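Local coordinates for coiled-coil quantitatively-enriched protein 1 (Schizosaccharomyces pombe, PDB 7CUJ), which links telomeres to the meiotic centrosome during bouquet formation and is required for telomere length regulation and chromosome segregation, at residues F106-L110 with R283-V289; I144-W149 with H159-C165; N229-N235 with L313-E317. All blocks are in the same frame, centred on the assembly; numbering follows the deposited sequence.

In the fold
All three contacts lie in one piece of the longer protein, built round a parallel sheet of six strands. Contact 1 packs helix 102-112 against helix 275-294 and is largely buried; contact 2 is a strand pair at the sheet's border, partly buried. Contact 3, buried too but beside the chain of another protein, lies on the other side of the chain's centre, centred about 34 Å from contact 1 and 38 Å from contact 2, where the C-terminal end of this piece meets helix 232-243. Chemistry follows place: apolar packing with one ion pair in contact 1, backbone bonds and indole rings in contact 2, in contact 3 one asparagine gripping backbone N-H groups and another weakly touching a carboxylate.

Contact 1 (F106-L110 with R283-V289); sequences FLQEL and RDIAKNV
Glu-109 and Ala-286 touch through their CB atoms, 3.6 Å apart. The backbones come closest at Leu-110 and Ala-286, CA to CA 4.9 Å, and the small alanine is consistent with the close approach of the segment axes, 8.4 Å apart and crossing at -46°. On one flank of the alanine the packing is apolar and mostly buried. The Phe-106 ring leads with its CE1 corner, 3.9 Å from Ile-285 CG2, and Val-289 CG2 stands at the ring edge. With CG anti to the backbone N (chi1 170°), the ring swings across to the other helix. Leu-110 sends its CD1 branch to Ala-286 O and to Val-289 CG1, the latter 4.0 Å away.

The solvent side lies at Arg-283, whose extended chain crosses the bent Glu-109, a buried residue. NE of Arg-283 makes a salt bridge of 3.3 Å to OE2 of Glu-109. The carboxylate and guanidinium planes are 46° apart, and no hydrogen bond joins the two segments. Lys-112 gives the same carboxylate a long, weak second ion pair.

Strand 11-16 borders the apolar flank, Ile-14 touching both Phe-106 and Ile-285, while Leu-107 packs on Leu-135 of helix 129-141.

Contact 2 (I144-W149 with H159-C165); sequences IDAELW and HPAIWIC
Ala-146, Glu-147 and Leu-148 pair in parallel register with Ile-162, Trp-163 and Ile-164, joining strand 146-148, outermost in this chain's parallel sheet, to strand 162-166. The backbone ladder uses donors and acceptors in turn. Asp-145 O takes the N-H of Ile-162 and, weakly, that of Ala-161; Ile-162 O then accepts from Glu-147 N, and Glu-147 O from Ile-164 N at 2.8 Å, the straightest bond of the set (N-H...O angle 167°). Trp-149 N closes the ladder on Ile-164 O, coming from above the carbonyl plane. Three of these carbonyls, those of Ile-162, Glu-147 and Ile-164, also receive CA-H groups, such as Ala-146 CA, 3.2 Å from Ile-162 O. Along the other edge of strand 162-166, the backbone of Trp-163 bonds to Phe-122 and Leu-124 of strand 121-126, and that of Cys-165 to Leu-124 and Ile-126.

Ala-146, Leu-148, Ile-162 and Ile-164 share one face of the sheet. Ala-146 CB touches Ile-162 CG2 at 3.4 Å, and helix 129-141 meets Leu-148 and Ile-164 through Thr-136.

On the other face of the sheet, Trp-163 is sandwiched. Pro-160 CG sits 3.7 Å above one face of the indole, while Trp-149 brings its CE3 edge to the opposite face in a T-shaped pair, the six-membered rings at 88°; Phe-123 of strand 121-126 also stacks with Trp-163. Leu-148 O lies in the plane of the Trp-163 ring, at its edge. The polar end of Trp-149 is satisfied outside the pair: NE1 is hydrogen-bonded to Ser-172 OG.

A chi1 of 173° turns Trp-149 CG away from that residue's own N and brings the five-membered ring beside Cys-165, whose SG approaches it obliquely, 3.4 Å from Trp-149 CD1.

Contact 3 (N229-N235 with L313-E317); sequences NASFLVN and LSVAE
Asn-235 grips two consecutive backbone N-H groups near the C-terminal end of this piece with a single oxygen: its OD1 accepts from Val-315 N and from Ala-316 N, each 3.0 Å away. The Ala-316 donor lies in the carbonyl plane and the Val-315 donor is tilted 18° from it. Two bonds on OD1 fix the amide against the backbone of 315-316, with Ser-314 CB packed alongside. This polar grip is buried.

Beside it, the Val-234 CG1 branch meets Val-315 CG2 at 3.4 Å and Ala-316 CB at 3.8 Å, forming a small apolar patch between the first helical turn and the tail.

Farther out, Asn-229 works in two directions. Its OD1 takes the backbone N of Ser-231, 2.9 Å away, in an Asx turn, and also Ser-231 OG; both donors come from the same face of the amide. Glu-317 is poorly ordered, so the geometry on the other side is only approximate: with Asn-229 CG between the backbone N and the carbonyl carbon (chi1 57°), the ND2 end reaches Glu-317 OE1 in a weak hydrogen bond of 3.2 Å. Replacing Asn-229 by alanine is likely to leave Ser-231 N and OG without their shared acceptor and to remove the weak tie to Glu-317.

Helix 232-243 begins here; Phe-40 of helix 34-41 packs on Val-234 from outside the contact, Phe-224 touches Asn-235 and Ser-314, and a chain of another protein bonds to the tail backbone at Val-315 and Glu-317.

Contact 1 (F106-L110 with R283-V289)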
loop_
_atom_site.group_PDB
_atom_site.type_symbol
_atom_site.label_atom_id
_atom_site.label_comp_id
_atom_site.label_asym_id
_atom_site.label_seq_id
_atom_site.Cartn_x
_atom_site.Cartn_y
_atom_site.Cartn_z
ATOM N N PHE A 106 29.204 -19.846 8.354
ATOM C CA PHE A 106 29.215 -20.577 9.610
ATOM C C PHE A 106 29.527 -22.050 9.354
ATOM O O PHE A 106 30.404 -22.616 10.004
ATOM C CB PHE A 106 27.896 -20.415 10.372
ATOM C CG PHE A 106 27.761 -21.329 11.562
ATOM C CD1 PHE A 106 28.331 -20.995 12.784
ATOM C CD2 PHE A 106 27.092 -22.541 11.456
ATOM C CE1 PHE A 106 28.222 -21.845 13.876
ATOM C CE2 PHE A 106 26.985 -23.391 12.547
ATOM C CZ PHE A 106 27.552 -23.042 13.755
ATOM N N LEU A 107 28.803 -22.651 8.402
ATOM C CA LEU A 107 28.915 -24.073 8.118
ATOM C C LEU A 107 30.313 -24.404 7.600
ATOM O O LEU A 107 30.858 -25.457 7.925
ATOM C CB LEU A 107 27.826 -24.479 7.120
ATOM C CG LEU A 107 26.409 -24.560 7.691
ATOM C CD1 LEU A 107 25.387 -24.722 6.579
ATOM C CD2 LEU A 107 26.281 -25.693 8.699
ATOM N N GLN A 108 30.890 -23.489 6.812
ATOM C CA GLN A 108 32.228 -23.652 6.266
ATOM C C GLN A 108 33.247 -23.679 7.402
ATOM O O GLN A 108 34.069 -24.589 7.476
ATOM C CB GLN A 108 32.549 -22.510 5.299
ATOM C CG GLN A 108 33.852 -22.697 4.532
ATOM C CD GLN A 108 34.466 -21.377 4.136
ATOM O OE1 GLN A 108 35.032 -20.659 4.958
ATOM N NE2 GLN A 108 34.365 -21.049 2.859
ATOM N N GLU A 109 33.170 -22.671 8.280
ATOM C CA GLU A 109 34.160 -22.450 9.323
ATOM C C GLU A 109 34.013 -23.492 10.429
ATOM O O GLU A 109 34.969 -23.748 11.159
ATOM C CB GLU A 109 34.059 -21.031 9.888
ATOM C CG GLU A 109 34.419 -19.941 8.892
ATOM C CD GLU A 109 35.875 -19.861 8.458
ATOM O OE1 GLU A 109 36.751 -20.377 9.188
ATOM O OE2 GLU A 109 36.130 -19.271 7.388
ATOM N N LEU A 110 32.817 -24.084 10.547
ATOM C CA LEU A 110 32.574 -25.116 11.544
ATOM C C LEU A 110 33.423 -26.344 11.226
ATOM O O LEU A 110 34.160 -26.819 12.084
ATOM C CB LEU A 110 31.082 -25.465 11.592
ATOM C CG LEU A 110 30.679 -26.500 12.644
ATOM C CD1 LEU A 110 30.828 -25.943 14.054
ATOM C CD2 LEU A 110 29.257 -26.988 12.412
ATOM N N ARG A 283 33.125 -16.469 12.490
ATOM C CA ARG A 283 34.221 -17.401 12.703
ATOM C C ARG A 283 34.352 -17.728 14.188
ATOM O O ARG A 283 34.537 -18.888 14.547
ATOM C CB ARG A 283 35.525 -16.841 12.130
ATOM C CG ARG A 283 35.609 -16.954 10.616
ATOM C CD ARG A 283 36.723 -16.146 9.988
ATOM N NE ARG A 283 36.645 -16.268 8.538
ATOM C CZ ARG A 283 37.563 -15.834 7.683
ATOM N NH1 ARG A 283 38.659 -15.238 8.122
ATOM N NH2 ARG A 283 37.383 -16.005 6.385
ATOM N N ASP A 284 34.240 -16.697 15.036
ATOM C CA ASP A 284 34.369 -16.849 16.477
ATOM C C ASP A 284 33.237 -17.718 17.018
ATOM O O ASP A 284 33.458 -18.527 17.918
ATOM C CB ASP A 284 34.479 -15.493 17.180
ATOM C CG ASP A 284 35.855 -14.854 17.064
ATOM O OD1 ASP A 284 36.571 -15.165 16.086
ATOM O OD2 ASP A 284 36.205 -14.053 17.956
ATOM N N ILE A 285 32.032 -17.554 16.456
ATOM C CA ILE A 285 30.903 -18.391 16.829
ATOM C C ILE A 285 31.168 -19.822 16.364
ATOM O O ILE A 285 30.888 -20.768 17.096
ATOM C CB ILE A 285 29.566 -17.826 16.301
ATOM C CG1 ILE A 285 29.163 -16.546 17.040
ATOM C CG2 ILE A 285 28.465 -18.873 16.377
ATOM C CD1 ILE A 285 28.148 -15.700 16.304
ATOM N N ALA A 286 31.738 -19.962 15.159
ATOM C CA ALA A 286 31.984 -21.261 14.551
ATOM C C ALA A 286 33.062 -22.030 15.316
ATOM O O ALA A 286 32.912 -23.228 15.551
ATOM C CB ALA A 286 32.348 -21.095 13.096
ATOM N N LYS A 287 34.143 -21.333 15.692
ATOM C CA LYS A 287 35.234 -21.920 16.456
ATOM C C LYS A 287 34.708 -22.442 17.791
ATOM O O LYS A 287 35.024 -23.562 18.185
ATOM C CB LYS A 287 36.364 -20.904 16.658
ATOM C CG LYS A 287 37.237 -20.660 15.433
ATOM C CD LYS A 287 38.165 -19.471 15.554
ATOM C CE LYS A 287 38.999 -19.266 14.307
ATOM N NZ LYS A 287 39.899 -18.095 14.426
ATOM N N ASN A 288 33.885 -21.620 18.457
ATOM C CA ASN A 288 33.345 -21.907 19.778
ATOM C C ASN A 288 32.464 -23.154 19.749
ATOM O O ASN A 288 32.548 -23.983 20.652
ATOM C CB ASN A 288 32.565 -20.718 20.346
ATOM C CG ASN A 288 33.433 -19.742 21.110
ATOM O OD1 ASN A 288 33.229 -19.534 22.302
ATOM N ND2 ASN A 288 34.400 -19.140 20.437
ATOM N N VAL A 289 31.610 -23.261 18.723
ATOM C CA VAL A 289 30.651 -24.352 18.613
ATOM C C VAL A 289 31.405 -25.646 18.308
ATOM O O VAL A 289 31.090 -26.692 18.874
ATOM C CB VAL A 289 29.546 -24.055 17.576
ATOM C CG1 VAL A 289 28.668 -25.267 17.298
ATOM C CG2 VAL A 289 28.684 -22.871 17.985
#

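Contact 2 (I144-W149 with H159-C165)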
loop_
_atom_site.group_PDB
_atom_site.type_symbol
_atom_site.label_atom_id
_atom_site.label_comp_id
_atom_site.label_asym_id
_atom_site.label_seq_id
_atom_site.Cartn_x
_atom_site.Cartn_y
_atom_site.Cartn_z
ATOM N N ILE A 144 34.567 -31.141 2.226
ATOM C CA ILE A 144 33.727 -31.595 3.325
ATOM C C ILE A 144 32.804 -32.690 2.796
ATOM O O ILE A 144 32.137 -32.503 1.780
ATOM C CB ILE A 144 32.946 -30.425 3.968
ATOM C CG1 ILE A 144 33.875 -29.301 4.440
ATOM C CG2 ILE A 144 32.048 -30.920 5.095
ATOM C CD1 ILE A 144 33.194 -27.965 4.636
ATOM N N ASP A 145 32.784 -33.830 3.498
ATOM C CA ASP A 145 32.029 -35.002 3.081
ATOM C C ASP A 145 30.540 -34.773 3.337
ATOM O O ASP A 145 29.993 -35.238 4.337
ATOM C CB ASP A 145 32.584 -36.277 3.727
ATOM C CG ASP A 145 31.851 -37.551 3.334
ATOM O OD1 ASP A 145 31.239 -37.571 2.248
ATOM O OD2 ASP A 145 31.895 -38.514 4.122
ATOM N N ALA A 146 29.893 -34.061 2.407
ATOM C CA ALA A 146 28.484 -33.706 2.507
ATOM C C ALA A 146 27.722 -34.286 1.318
ATOM O O ALA A 146 28.283 -34.393 0.231
ATOM C CB ALA A 146 28.354 -32.205 2.550
ATOM N N GLU A 147 26.446 -34.647 1.529
ATOM C CA GLU A 147 25.612 -35.165 0.451
ATOM C C GLU A 147 24.126 -35.076 0.812
ATOM O O GLU A 147 23.769 -35.014 1.984
ATOM C CB GLU A 147 26.049 -36.584 0.073
ATOM C CG GLU A 147 26.301 -36.758 -1.417
ATOM C CD GLU A 147 27.426 -37.711 -1.789
ATOM O OE1 GLU A 147 28.314 -37.939 -0.943
ATOM O OE2 GLU A 147 27.416 -38.218 -2.929
ATOM N N LEU A 148 23.267 -35.081 -0.219
ATOM C CA LEU A 148 21.826 -34.914 -0.075
ATOM C C LEU A 148 21.189 -36.183 0.489
ATOM O O LEU A 148 21.607 -37.292 0.161
ATOM C CB LEU A 148 21.212 -34.579 -1.441
ATOM C CG LEU A 148 21.481 -33.180 -1.997
ATOM C CD1 LEU A 148 21.141 -33.112 -3.479
ATOM C CD2 LEU A 148 20.699 -32.122 -1.229
ATOM N N TRP A 149 20.151 -35.997 1.319
ATOM C CA TRP A 149 19.331 -37.084 1.836
ATOM C C TRP A 149 18.310 -37.522 0.786
ATOM O O TRP A 149 17.932 -36.738 -0.086
ATOM C CB TRP A 149 18.638 -36.665 3.142
ATOM C CG TRP A 149 17.647 -37.664 3.663
ATOM C CD1 TRP A 149 16.286 -37.604 3.565
ATOM C CD2 TRP A 149 17.942 -38.890 4.357
ATOM N NE1 TRP A 149 15.716 -38.701 4.154
ATOM C CE2 TRP A 149 16.706 -39.508 4.648
ATOM C CE3 TRP A 149 19.124 -39.521 4.762
ATOM C CZ2 TRP A 149 16.623 -40.726 5.323
ATOM C CZ3 TRP A 149 19.042 -40.726 5.427
ATOM C CH2 TRP A 149 17.808 -41.317 5.704
ATOM N N HIS A 159 26.446 -41.741 7.765
ATOM C CA HIS A 159 27.735 -42.254 7.222
ATOM C C HIS A 159 28.617 -41.104 6.730
ATOM O O HIS A 159 29.821 -41.117 6.980
ATOM C CB HIS A 159 27.495 -43.339 6.159
ATOM C CG HIS A 159 26.700 -44.508 6.639
ATOM N ND1 HIS A 159 27.163 -45.370 7.617
ATOM C CD2 HIS A 159 25.489 -44.976 6.266
ATOM C CE1 HIS A 159 26.265 -46.311 7.834
ATOM N NE2 HIS A 159 25.229 -46.092 7.015
ATOM N N PRO A 160 28.077 -40.094 5.997
ATOM C CA PRO A 160 28.846 -38.898 5.639
ATOM C C PRO A 160 29.173 -38.008 6.837
ATOM O O PRO A 160 28.711 -38.255 7.951
ATOM C CB PRO A 160 27.925 -38.120 4.683
ATOM C CG PRO A 160 26.881 -39.123 4.242
ATOM C CD PRO A 160 26.727 -40.071 5.412
ATOM N N ALA A 161 29.976 -36.967 6.585
ATOM C CA ALA A 161 30.285 -35.962 7.588
ATOM C C ALA A 161 29.050 -35.105 7.876
ATOM O O ALA A 161 28.867 -34.662 9.010
ATOM C CB ALA A 161 31.473 -35.135 7.156
ATOM N N ILE A 162 28.203 -34.891 6.855
ATOM C CA ILE A 162 26.951 -34.155 7.004
ATOM C C ILE A 162 25.971 -34.525 5.885
ATOM O O ILE A 162 26.301 -34.420 4.706
ATOM C CB ILE A 162 27.187 -32.628 7.110
ATOM C CG1 ILE A 162 25.877 -31.847 7.246
ATOM C CG2 ILE A 162 28.041 -32.102 5.964
ATOM C CD1 ILE A 162 26.034 -30.458 7.837
ATOM N N TRP A 163 24.765 -34.965 6.276
ATOM C CA TRP A 163 23.622 -35.080 5.379
ATOM C C TRP A 163 22.974 -33.706 5.210
ATOM O O TRP A 163 22.809 -32.979 6.190
ATOM C CB TRP A 163 22.592 -36.077 5.930
ATOM C CG TRP A 163 22.942 -37.532 5.826
ATOM C CD1 TRP A 163 23.262 -38.366 6.859
ATOM C CD2 TRP A 163 22.961 -38.347 4.637
ATOM N NE1 TRP A 163 23.495 -39.632 6.398
ATOM C CE2 TRP A 163 23.319 -39.653 5.040
ATOM C CE3 TRP A 163 22.725 -38.104 3.277
ATOM C CZ2 TRP A 163 23.447 -40.705 4.133
ATOM C CZ3 TRP A 163 22.852 -39.145 2.383
ATOM C CH2 TRP A 163 23.207 -40.429 2.805
ATOM N N ILE A 164 22.600 -33.364 3.967
ATOM C CA ILE A 164 21.806 -32.176 3.678
ATOM C C ILE A 164 20.404 -32.624 3.272
ATOM O O ILE A 164 20.228 -33.223 2.213
ATOM C CB ILE A 164 22.450 -31.303 2.578
ATOM C CG1 ILE A 164 23.902 -30.926 2.888
ATOM C CG2 ILE A 164 21.594 -30.077 2.277
ATOM C CD1 ILE A 164 24.094 -30.174 4.187
ATOM N N CYS A 165 19.411 -32.299 4.109
ATOM C CA CYS A 165 18.057 -32.793 3.923
ATOM C C CYS A 165 17.097 -31.644 3.619
ATOM O O CYS A 165 17.069 -30.636 4.324
ATOM C CB CYS A 165 17.579 -33.549 5.157
ATOM S SG CYS A 165 16.063 -34.500 4.875
#

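Contact 3 (N229-N235 with L313-E317)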
loop_
_atom_site.group_PDB
_atom_site.type_symbol
_atom_site.label_atom_id
_atom_site.label_comp_id
_atom_site.label_asym_id
_atom_site.label_seq_id
_atom_site.Cartn_x
_atom_site.Cartn_y
_atom_site.Cartn_z
ATOM N N ASN A 229 -0.688 -18.425 19.868
ATOM C CA ASN A 229 -2.070 -18.064 20.140
ATOM C C ASN A 229 -2.589 -17.182 19.005
ATOM O O ASN A 229 -2.027 -17.184 17.911
ATOM C CB ASN A 229 -2.225 -17.439 21.532
ATOM C CG ASN A 229 -1.351 -16.221 21.754
ATOM O OD1 ASN A 229 -1.041 -15.484 20.820
ATOM N ND2 ASN A 229 -0.949 -15.997 22.994
ATOM N N ALA A 230 -3.656 -16.422 19.287
ATOM C CA ALA A 230 -4.316 -15.589 18.294
ATOM C C ALA A 230 -3.417 -14.433 17.850
ATOM O O ALA A 230 -3.583 -13.917 16.747
ATOM C CB ALA A 230 -5.638 -15.102 18.834
ATOM N N SER A 231 -2.454 -14.046 18.699
ATOM C CA SER A 231 -1.647 -12.858 18.460
ATOM C C SER A 231 -0.270 -13.217 17.901
ATOM O O SER A 231 0.613 -12.360 17.843
ATOM C CB SER A 231 -1.531 -12.024 19.713
ATOM O OG SER A 231 -0.703 -12.667 20.674
ATOM N N PHE A 232 -0.098 -14.473 17.468
ATOM C CA PHE A 232 1.206 -14.968 17.048
ATOM C C PHE A 232 1.664 -14.294 15.755
ATOM O O PHE A 232 2.768 -13.755 15.695
ATOM C CB PHE A 232 1.220 -16.496 16.939
ATOM C CG PHE A 232 2.505 -17.053 16.381
ATOM C CD1 PHE A 232 3.682 -16.993 17.114
ATOM C CD2 PHE A 232 2.547 -17.615 15.112
ATOM C CE1 PHE A 232 4.868 -17.493 16.597
ATOM C CE2 PHE A 232 3.734 -18.115 14.596
ATOM C CZ PHE A 232 4.893 -18.051 15.338
ATOM N N LEU A 233 0.818 -14.345 14.718
ATOM C CA LEU A 233 1.157 -13.778 13.421
ATOM C C LEU A 233 1.366 -12.272 13.555
ATOM O O LEU A 233 2.329 -11.729 13.020
ATOM C CB LEU A 233 0.053 -14.099 12.406
ATOM C CG LEU A 233 -0.066 -15.567 11.992
ATOM C CD1 LEU A 233 -1.176 -15.749 10.969
ATOM C CD2 LEU A 233 1.251 -16.095 11.439
ATOM N N VAL A 234 0.470 -11.618 14.303
ATOM C CA VAL A 234 0.481 -10.172 14.458
ATOM C C VAL A 234 1.813 -9.719 15.058
ATOM O O VAL A 234 2.405 -8.749 14.585
ATOM C CB VAL A 234 -0.750 -9.684 15.253
ATOM C CG1 VAL A 234 -0.569 -8.292 15.837
ATOM C CG2 VAL A 234 -2.017 -9.738 14.409
ATOM N N ASN A 235 2.297 -10.457 16.065
ATOM C CA ASN A 235 3.480 -10.071 16.823
ATOM C C ASN A 235 4.758 -10.241 16.003
ATOM O O ASN A 235 5.605 -9.350 16.012
ATOM C CB ASN A 235 3.543 -10.766 18.184
ATOM C CG ASN A 235 2.577 -10.172 19.188
ATOM O OD1 ASN A 235 2.424 -8.954 19.264
ATOM N ND2 ASN A 235 1.925 -11.022 19.966
ATOM N N LEU A 313 8.900 -5.530 21.982
ATOM C CA LEU A 313 8.556 -4.968 20.687
ATOM C C LEU A 313 7.260 -5.587 20.161
ATOM O O LEU A 313 6.947 -5.430 18.983
ATOM C CB LEU A 313 9.698 -5.218 19.693
ATOM C CG LEU A 313 10.988 -4.418 19.890
ATOM C CD1 LEU A 313 11.985 -4.749 18.790
ATOM C CD2 LEU A 313 10.712 -2.920 19.914
ATOM N N SER A 314 6.508 -6.285 21.023
ATOM C CA SER A 314 5.235 -6.865 20.613
ATOM C C SER A 314 4.205 -5.763 20.369
ATOM O O SER A 314 4.338 -4.664 20.903
ATOM C CB SER A 314 4.734 -7.869 21.617
ATOM O OG SER A 314 4.214 -7.217 22.763
ATOM N N VAL A 315 3.171 -6.073 19.574
ATOM C CA VAL A 315 2.166 -5.082 19.206
ATOM C C VAL A 315 0.779 -5.475 19.720
ATOM O O VAL A 315 -0.145 -4.670 19.630
ATOM C CB VAL A 315 2.141 -4.792 17.689
ATOM C CG1 VAL A 315 3.431 -4.159 17.189
ATOM C CG2 VAL A 315 1.790 -6.021 16.865
ATOM N N ALA A 316 0.625 -6.699 20.247
ATOM C CA ALA A 316 -0.694 -7.178 20.643
ATOM C C ALA A 316 -0.629 -8.083 21.873
ATOM O O ALA A 316 0.437 -8.579 22.232
ATOM C CB ALA A 316 -1.372 -7.862 19.480
ATOM N N GLU A 317 -1.803 -8.288 22.495
ATOM C CA GLU A 317 -1.997 -9.080 23.703
ATOM C C GLU A 317 -1.240 -8.435 24.871
ATOM O O GLU A 317 -1.923 -7.886 25.760
ATOM C CB GLU A 317 -1.598 -10.545 23.493
ATOM C CG GLU A 317 -2.246 -11.497 24.486
ATOM C CD GLU A 317 -1.845 -12.958 24.349
ATOM O OE1 GLU A 317 -0.671 -13.280 24.624
ATOM O OE2 GLU A 317 -2.710 -13.771 23.966
#